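Local structure of peptide ABC transporter permease (Staphylococcus hominis, 6EXS) at residues Ser61-Met72 with Leu438-Gly449. The protein probably imports peptides across the cell membrane as a POT-family transporter, and binds a thioalcohol-conjugated dipeptide, a precursor of human body malodour. Numbering follows the deposited sequence.
Sequences SIMSVYGALIYM and LLTNASAQAING. With OLC ((2R)-2,3-dihydroxypropyl (9Z)-octadec-9-enoate), chain C.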
loop_
_atom_site.group_PDB
_atom_site.type_symbol
_atom_site.label_atom_id
_atom_site.label_comp_id
_atom_site.label_asym_id
_atom_site.label_seq_id
_atom_site.Cartn_x
_atom_site.Cartn_y
_atom_site.Cartn_z
ATOM N N SER A 61 10.133 7.863 9.370
ATOM C CA SER A 61 9.824 6.593 10.041
ATOM C C SER A 61 8.299 6.381 10.177
ATOM O O SER A 61 7.813 5.311 9.792
ATOM C CB SER A 61 10.504 6.528 11.407
ATOM O OG SER A 61 10.178 5.309 12.052
ATOM N N ILE A 62 7.550 7.420 10.671
ATOM C CA ILE A 62 6.082 7.418 10.822
ATOM C C ILE A 62 5.372 7.031 9.498
ATOM O O ILE A 62 4.510 6.157 9.514
ATOM C CB ILE A 62 5.558 8.757 11.429
ATOM C CG1 ILE A 62 5.988 8.897 12.917
ATOM C CG2 ILE A 62 4.025 8.891 11.276
ATOM C CD1 ILE A 62 6.038 10.327 13.504
ATOM N N MET A 63 5.768 7.656 8.364
ATOM C CA MET A 63 5.220 7.388 7.022
ATOM C C MET A 63 5.242 5.888 6.645
ATOM O O MET A 63 4.224 5.349 6.191
ATOM C CB MET A 63 5.941 8.230 5.950
ATOM C CG MET A 63 5.606 9.707 6.013
ATOM S SD MET A 63 3.875 10.122 5.645
ATOM C CE MET A 63 3.904 10.073 3.860
ATOM N N SER A 64 6.392 5.217 6.896
ATOM C CA SER A 64 6.618 3.806 6.602
ATOM C C SER A 64 5.872 2.877 7.549
ATOM O O SER A 64 5.231 1.940 7.090
ATOM C CB SER A 64 8.109 3.503 6.600
ATOM O OG SER A 64 8.705 4.083 5.456
ATOM N N VAL A 65 5.940 3.147 8.867
ATOM C CA VAL A 65 5.269 2.364 9.912
ATOM C C VAL A 65 3.745 2.439 9.708
ATOM O O VAL A 65 3.058 1.413 9.786
ATOM C CB VAL A 65 5.748 2.781 11.332
ATOM C CG1 VAL A 65 4.899 2.149 12.436
ATOM C CG2 VAL A 65 7.223 2.440 11.529
ATOM N N TYR A 66 3.244 3.636 9.364
ATOM C CA TYR A 66 1.841 3.905 9.062
ATOM C C TYR A 66 1.396 3.044 7.854
ATOM O O TYR A 66 0.379 2.358 7.948
ATOM C CB TYR A 66 1.682 5.412 8.791
ATOM C CG TYR A 66 0.280 5.961 8.642
ATOM C CD1 TYR A 66 -0.837 5.204 9.000
ATOM C CD2 TYR A 66 0.065 7.242 8.147
ATOM C CE1 TYR A 66 -2.128 5.707 8.852
ATOM C CE2 TYR A 66 -1.220 7.757 8.007
ATOM C CZ TYR A 66 -2.311 6.990 8.366
ATOM O OH TYR A 66 -3.562 7.531 8.254
ATOM N N GLY A 67 2.189 3.057 6.775
ATOM C CA GLY A 67 1.965 2.282 5.557
ATOM C C GLY A 67 1.984 0.787 5.819
ATOM O O GLY A 67 1.117 0.066 5.327
ATOM N N ALA A 68 2.955 0.314 6.641
ATOM C CA ALA A 68 3.093 -1.088 7.054
ATOM C C ALA A 68 1.868 -1.536 7.857
ATOM O O ALA A 68 1.387 -2.653 7.648
ATOM C CB ALA A 68 4.355 -1.266 7.892
ATOM N N LEU A 69 1.347 -0.660 8.754
ATOM C CA LEU A 69 0.196 -0.994 9.599
ATOM C C LEU A 69 -1.098 -1.083 8.826
ATOM O O LEU A 69 -1.899 -1.953 9.136
ATOM C CB LEU A 69 0.059 -0.075 10.816
ATOM C CG LEU A 69 1.079 -0.337 11.938
ATOM C CD1 LEU A 69 1.176 0.836 12.870
ATOM C CD2 LEU A 69 0.754 -1.606 12.720
ATOM N N ILE A 70 -1.282 -0.242 7.792
ATOM C CA ILE A 70 -2.468 -0.283 6.929
ATOM C C ILE A 70 -2.601 -1.653 6.239
ATOM O O ILE A 70 -3.683 -2.236 6.262
ATOM C CB ILE A 70 -2.500 0.917 5.934
ATOM C CG1 ILE A 70 -3.005 2.178 6.649
ATOM C CG2 ILE A 70 -3.354 0.602 4.677
ATOM C CD1 ILE A 70 -2.531 3.395 6.105
ATOM N N TYR A 71 -1.482 -2.175 5.694
ATOM C CA TYR A 71 -1.397 -3.461 5.002
ATOM C C TYR A 71 -1.468 -4.650 5.967
ATOM O O TYR A 71 -2.093 -5.653 5.621
ATOM C CB TYR A 71 -0.153 -3.506 4.087
ATOM C CG TYR A 71 -0.308 -2.622 2.862
ATOM C CD1 TYR A 71 -0.075 -1.252 2.934
ATOM C CD2 TYR A 71 -0.764 -3.142 1.655
ATOM C CE1 TYR A 71 -0.295 -0.419 1.838
ATOM C CE2 TYR A 71 -0.977 -2.320 0.546
ATOM C CZ TYR A 71 -0.737 -0.956 0.642
ATOM O OH TYR A 71 -0.928 -0.122 -0.438
ATOM N N MET A 72 -0.872 -4.527 7.190
ATOM C CA MET A 72 -0.897 -5.566 8.243
ATOM C C MET A 72 -2.298 -5.767 8.814
ATOM O O MET A 72 -2.688 -6.901 9.075
ATOM C CB MET A 72 0.060 -5.216 9.393
ATOM C CG MET A 72 1.418 -5.859 9.292
ATOM S SD MET A 72 2.581 -5.081 10.434
ATOM C CE MET A 72 4.094 -5.420 9.615
ATOM N N LEU A 438 0.656 -9.600 -0.023
ATOM C CA LEU A 438 0.341 -8.354 0.675
ATOM C C LEU A 438 1.460 -8.022 1.692
ATOM O O LEU A 438 1.790 -6.849 1.889
ATOM C CB LEU A 438 -1.007 -8.520 1.382
ATOM C CG LEU A 438 -1.805 -7.267 1.729
ATOM C CD1 LEU A 438 -2.085 -6.399 0.495
ATOM C CD2 LEU A 438 -3.110 -7.657 2.317
ATOM N N LEU A 439 2.068 -9.071 2.289
ATOM C CA LEU A 439 3.171 -8.954 3.229
ATOM C C LEU A 439 4.485 -8.531 2.570
ATOM O O LEU A 439 5.330 -7.975 3.265
ATOM C CB LEU A 439 3.344 -10.225 4.071
ATOM C CG LEU A 439 2.509 -10.269 5.358
ATOM C CD1 LEU A 439 2.565 -11.631 5.987
ATOM C CD2 LEU A 439 2.964 -9.213 6.371
ATOM N N THR A 440 4.657 -8.732 1.236
ATOM C CA THR A 440 5.860 -8.249 0.538
ATOM C C THR A 440 5.913 -6.728 0.692
ATOM O O THR A 440 7.000 -6.177 0.813
ATOM C CB THR A 440 5.931 -8.679 -0.948
ATOM O OG1 THR A 440 4.910 -8.044 -1.720
ATOM C CG2 THR A 440 5.870 -10.176 -1.143
ATOM N N ASN A 441 4.728 -6.064 0.761
ATOM C CA ASN A 441 4.600 -4.617 0.952
ATOM C C ASN A 441 4.591 -4.219 2.436
ATOM O O ASN A 441 5.326 -3.304 2.820
ATOM C CB ASN A 441 3.400 -4.041 0.196
ATOM C CG ASN A 441 3.453 -2.530 0.111
ATOM O OD1 ASN A 441 3.032 -1.808 1.026
ATOM N ND2 ASN A 441 4.028 -2.020 -0.961
ATOM N N ALA A 442 3.790 -4.919 3.270
ATOM C CA ALA A 442 3.707 -4.689 4.720
ATOM C C ALA A 442 5.078 -4.859 5.411
ATOM O O ALA A 442 5.447 -4.022 6.232
ATOM C CB ALA A 442 2.683 -5.623 5.342
ATOM N N SER A 443 5.841 -5.910 5.043
ATOM C CA SER A 443 7.186 -6.168 5.566
ATOM C C SER A 443 8.211 -5.153 5.058
ATOM O O SER A 443 9.029 -4.701 5.856
ATOM C CB SER A 443 7.644 -7.581 5.228
ATOM O OG SER A 443 6.774 -8.507 5.843
ATOM N N ALA A 444 8.174 -4.795 3.745
ATOM C CA ALA A 444 9.091 -3.802 3.164
ATOM C C ALA A 444 8.942 -2.450 3.864
ATOM O O ALA A 444 9.949 -1.846 4.209
ATOM C CB ALA A 444 8.842 -3.651 1.675
ATOM N N GLN A 445 7.694 -2.011 4.123
ATOM C CA GLN A 445 7.374 -0.775 4.838
ATOM C C GLN A 445 7.787 -0.834 6.319
ATOM O O GLN A 445 8.181 0.197 6.886
ATOM C CB GLN A 445 5.881 -0.428 4.684
ATOM C CG GLN A 445 5.520 0.265 3.365
ATOM C CD GLN A 445 5.874 1.741 3.363
ATOM O OE1 GLN A 445 7.049 2.134 3.438
ATOM N NE2 GLN A 445 4.869 2.593 3.218
ATOM N N ALA A 446 7.729 -2.051 6.928
ATOM C CA ALA A 446 8.144 -2.329 8.314
ATOM C C ALA A 446 9.656 -2.189 8.462
ATOM O O ALA A 446 10.106 -1.643 9.466
ATOM C CB ALA A 446 7.710 -3.722 8.734
ATOM N N ILE A 447 10.441 -2.670 7.466
ATOM C CA ILE A 447 11.906 -2.536 7.443
ATOM C C ILE A 447 12.246 -1.042 7.210
ATOM O O ILE A 447 13.121 -0.495 7.891
ATOM C CB ILE A 447 12.582 -3.469 6.376
ATOM C CG1 ILE A 447 12.122 -4.964 6.458
ATOM C CG2 ILE A 447 14.100 -3.368 6.405
ATOM C CD1 ILE A 447 12.170 -5.692 7.799
ATOM N N ASN A 448 11.525 -0.388 6.269
ATOM C CA ASN A 448 11.685 1.034 5.931
ATOM C C ASN A 448 11.635 1.988 7.138
ATOM O O ASN A 448 12.407 2.946 7.167
ATOM C CB ASN A 448 10.681 1.464 4.869
ATOM C CG ASN A 448 11.048 1.040 3.479
ATOM O OD1 ASN A 448 12.170 0.604 3.221
ATOM N ND2 ASN A 448 10.100 1.150 2.548
ATOM N N GLY A 449 10.757 1.689 8.113
ATOM C CA GLY A 449 10.561 2.451 9.342
ATOM C C GLY A 449 11.804 2.569 10.206
ATOM O O GLY A 449 11.947 3.543 10.953
HETATM C C10 OLC C . -7.539 -4.623 13.421
HETATM C C9 OLC C . -6.492 -4.275 14.160
HETATM C C11 OLC C . -7.851 -4.215 12.008
HETATM C C8 OLC C . -5.349 -3.382 13.775
HETATM C C24 OLC C . -1.650 -13.095 13.350
HETATM C C12 OLC C . -9.296 -4.486 11.617
HETATM C C7 OLC C . -3.990 -3.916 14.228
HETATM C C6 OLC C . -2.880 -3.670 13.216
HETATM C C5 OLC C . -1.612 -4.487 13.426
HETATM C C4 OLC C . -1.770 -5.993 13.289
HETATM C C3 OLC C . -0.467 -6.702 12.958
HETATM C C2 OLC C . -0.437 -8.178 13.348
HETATM C C21 OLC C . -2.919 -10.919 13.147
HETATM C C1 OLC C . -1.483 -9.040 12.702
HETATM C C22 OLC C . -2.441 -12.173 12.449
HETATM O O19 OLC C . -1.996 -8.820 11.637
HETATM O O25 OLC C . -1.378 -14.327 12.693
HETATM O O23 OLC C . -3.588 -12.869 11.966
HETATM O O20 OLC C . -1.763 -10.106 13.470
#
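Q445 meets S64, G67 and A68 where two transmembrane helices of this Major Facilitator Superfamily transporter pack antiparallel. Helix 56-72 lies in the N-terminal half of the chain and helix 430-451 in the C-terminal half. The axes of the two segments come within 7.4 Å, at 157° between their directions. Small residues permit this: the CA atoms of A68 and A442 are 4.3 Å apart, as are those of S61 and G449.

The Q445 side chain can be followed outward. Its CB sits 3.6 Å from A68 N. CG is anti to the carbonyl carbon, and the chain then bends at chi2 (-79°), which brings OE1 to S64 and NE2 to G67. CD passes near S64 CA and S64 O. NE2 rests 3.7 Å from G67 CA, where the glycine has no side chain to block it. OE1 takes a weak bond from S64 OG and another weak, nearly straight one from N448 ND2. S64 OG also has a weak hydrogen bond with N307. N448 OD1 is held in turn by S300 and Q304.

Toward M72 and L438, A68 CB nestles against A442 O and A446 N. M72 reaches past A68 with CE near A446 CB. The side chain of Y71 is about 6 Å from the bound conjugated peptide. L438 CD1 meets its ring at the edge. N441 OD1 stands over the ring centre, 3.6 Å above the plane, with the amide turned 44° from the ring; N441 ND2 bonds to E303.

At the G449 end, S61 OG donates to G449 O at 2.7 Å.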